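Local coordinates for protein Myo-inositol phosphohydrolase (Mitsuokella multacida, PDB 4WU3) that probably removes phosphate groups from myo-inositol hexakisphosphate (phytate) as a PTP-like phosphatase, and here binds inositol-(1,3,4,5)-tetrakisphosphate, at residues A[245-251]-A[279-283]. The protein carries 2 engineered substitutions. Residues are numbered along the deposited sequence; the frame is centred on the assembly and turned at random.
Sequences GMGRTTI and IVDLS. With PO4 (phosphate ion), chain G.
With chi1 at -61°, T250 sets OG1 beside its own backbone N and CG2 on the branch facing V280 and L282; V280, CG1 anti to its backbone N (chi1 177°), turns CG2 against M246. T250 CG2 lies 3.9 Å from L282 CG, the two side chains running past each other in opposite directions, while V280 CG2 meets M246 CB at 3.8 Å, roughly at a right angle. L282 CD1 extends the patch to I251 CA (3.9 Å), and I279 CG2 closes its other end against M246 CG. T250 OG1 donates to M246 O (2.6 Å), which also accepts from T250 N; a water bonded to OG1 (2.9 Å) accepts from I279 N, tying the loop to the helix start. At the N-terminal end of the helix sits a phosphate: M246 N bonds O2, R248 N and NE (2.8 Å, 171°) both grip O4, and NH1 reaches O3 (2.8 Å). A leucine in place of R248 would probably deprive both oxygens of these side-chain donors and take from E124 this salt-bridge partner. S242 OG and A244 N also bond the phosphate, in the P-loop of protein tyrosine phosphatases, with S242 where the CX5R signature has cysteine, probably an engineered substitution.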
loop_
_atom_site.group_PDB
_atom_site.type_symbol
_atom_site.label_atom_id
_atom_site.label_comp_id
_atom_site.label_asym_id
_atom_site.label_seq_id
_atom_site.Cartn_x
_atom_site.Cartn_y
_atom_site.Cartn_z
ATOM N N GLY A 245 19.518 -2.410 6.922
ATOM C CA GLY A 245 20.290 -1.356 6.298
ATOM C C GLY A 245 19.936 -1.240 4.827
ATOM O O GLY A 245 20.733 -0.743 4.008
ATOM N N MET A 246 18.727 -1.687 4.500
ATOM C CA MET A 246 18.237 -1.659 3.129
ATOM C C MET A 246 17.220 -0.540 2.902
ATOM O O MET A 246 17.609 0.566 2.548
ATOM C CB MET A 246 17.664 -3.029 2.749
ATOM C CG MET A 246 18.744 -4.098 2.708
ATOM S SD MET A 246 18.183 -5.751 2.245
ATOM C CE MET A 246 17.820 -5.474 0.512
ATOM N N GLY A 247 15.933 -0.812 3.110
ATOM C CA GLY A 247 14.875 0.160 2.809
ATOM C C GLY A 247 14.879 1.473 3.594
ATOM O O GLY A 247 15.123 2.556 3.046
ATOM N N ARG A 248 14.579 1.386 4.883
ATOM C CA ARG A 248 14.463 2.587 5.694
ATOM C C ARG A 248 15.793 3.305 5.727
ATOM O O ARG A 248 15.836 4.539 5.698
ATOM C CB ARG A 248 13.999 2.258 7.116
ATOM C CG ARG A 248 12.575 1.753 7.195
ATOM C CD ARG A 248 12.289 1.070 8.534
ATOM N NE ARG A 248 12.958 -0.228 8.682
ATOM C CZ ARG A 248 12.876 -0.981 9.777
ATOM N NH1 ARG A 248 13.505 -2.146 9.833
ATOM N NH2 ARG A 248 12.167 -0.564 10.827
ATOM N N THR A 249 16.882 2.537 5.773
ATOM C CA THR A 249 18.225 3.126 5.822
ATOM C C THR A 249 18.527 3.900 4.537
ATOM O O THR A 249 19.045 5.013 4.580
ATOM C CB THR A 249 19.310 2.063 6.100
ATOM O OG1 THR A 249 19.210 1.619 7.459
ATOM C CG2 THR A 249 20.697 2.625 5.894
ATOM N N THR A 250 18.172 3.336 3.395
ATOM C CA THR A 250 18.469 3.984 2.121
ATOM C C THR A 250 17.600 5.210 1.884
ATOM O O THR A 250 18.058 6.195 1.317
ATOM C CB THR A 250 18.331 3.001 0.952
ATOM O OG1 THR A 250 19.274 1.943 1.141
ATOM C CG2 THR A 250 18.608 3.687 -0.381
ATOM N N ILE A 251 16.349 5.157 2.326
ATOM C CA ILE A 251 15.512 6.331 2.288
ATOM C C ILE A 251 16.215 7.478 2.989
ATOM O O ILE A 251 16.236 8.597 2.473
ATOM C CB ILE A 251 14.156 6.116 2.990
ATOM C CG1 ILE A 251 13.237 5.246 2.135
ATOM C CG2 ILE A 251 13.498 7.455 3.265
ATOM C CD1 ILE A 251 12.038 4.721 2.894
ATOM N N ILE A 279 22.980 -0.774 -1.370
ATOM C CA ILE A 279 22.363 -2.054 -1.682
ATOM C C ILE A 279 20.992 -1.867 -2.354
ATOM O O ILE A 279 20.504 -2.771 -3.033
ATOM C CB ILE A 279 22.251 -2.895 -0.381
ATOM C CG1 ILE A 279 21.596 -4.245 -0.634
ATOM C CG2 ILE A 279 21.497 -2.133 0.695
ATOM C CD1 ILE A 279 22.469 -5.181 -1.443
ATOM N N VAL A 280 20.385 -0.690 -2.186
ATOM C CA VAL A 280 19.045 -0.449 -2.724
ATOM C C VAL A 280 18.943 0.762 -3.651
ATOM O O VAL A 280 19.478 1.853 -3.370
ATOM C CB VAL A 280 18.001 -0.290 -1.595
ATOM C CG1 VAL A 280 16.632 0.029 -2.174
ATOM C CG2 VAL A 280 17.934 -1.556 -0.772
ATOM N N ASP A 281 18.241 0.528 -4.760
ATOM C CA ASP A 281 17.809 1.564 -5.699
ATOM C C ASP A 281 16.309 1.840 -5.483
ATOM O O ASP A 281 15.446 1.063 -5.887
ATOM C CB ASP A 281 18.069 1.098 -7.134
ATOM C CG ASP A 281 17.718 2.148 -8.174
ATOM O OD1 ASP A 281 17.072 3.173 -7.837
ATOM O OD2 ASP A 281 18.091 1.930 -9.344
ATOM N N LEU A 282 16.010 2.956 -4.834
ATOM C CA LEU A 282 14.634 3.290 -4.488
ATOM C C LEU A 282 13.721 3.470 -5.699
ATOM O O LEU A 282 12.510 3.419 -5.550
ATOM C CB LEU A 282 14.603 4.557 -3.628
ATOM C CG LEU A 282 15.273 4.390 -2.276
ATOM C CD1 LEU A 282 15.228 5.695 -1.514
ATOM C CD2 LEU A 282 14.579 3.289 -1.509
ATOM N N SER A 283 14.285 3.658 -6.889
ATOM C CA SER A 283 13.469 3.803 -8.095
ATOM C C SER A 283 13.119 2.455 -8.741
ATOM O O SER A 283 12.358 2.390 -9.709
ATOM C CB SER A 283 14.181 4.692 -9.116
ATOM O OG SER A 283 15.279 4.021 -9.698
HETATM P P PO4 G . 15.283 -2.226 6.414
HETATM O O1 PO4 G . 15.050 -3.232 5.313
HETATM O O2 PO4 G . 16.647 -1.623 6.159
HETATM O O3 PO4 G . 15.234 -2.884 7.768
HETATM O O4 PO4 G . 14.252 -1.113 6.405
HETATM O O HOH W 1 21.454 1.778 -0.751
#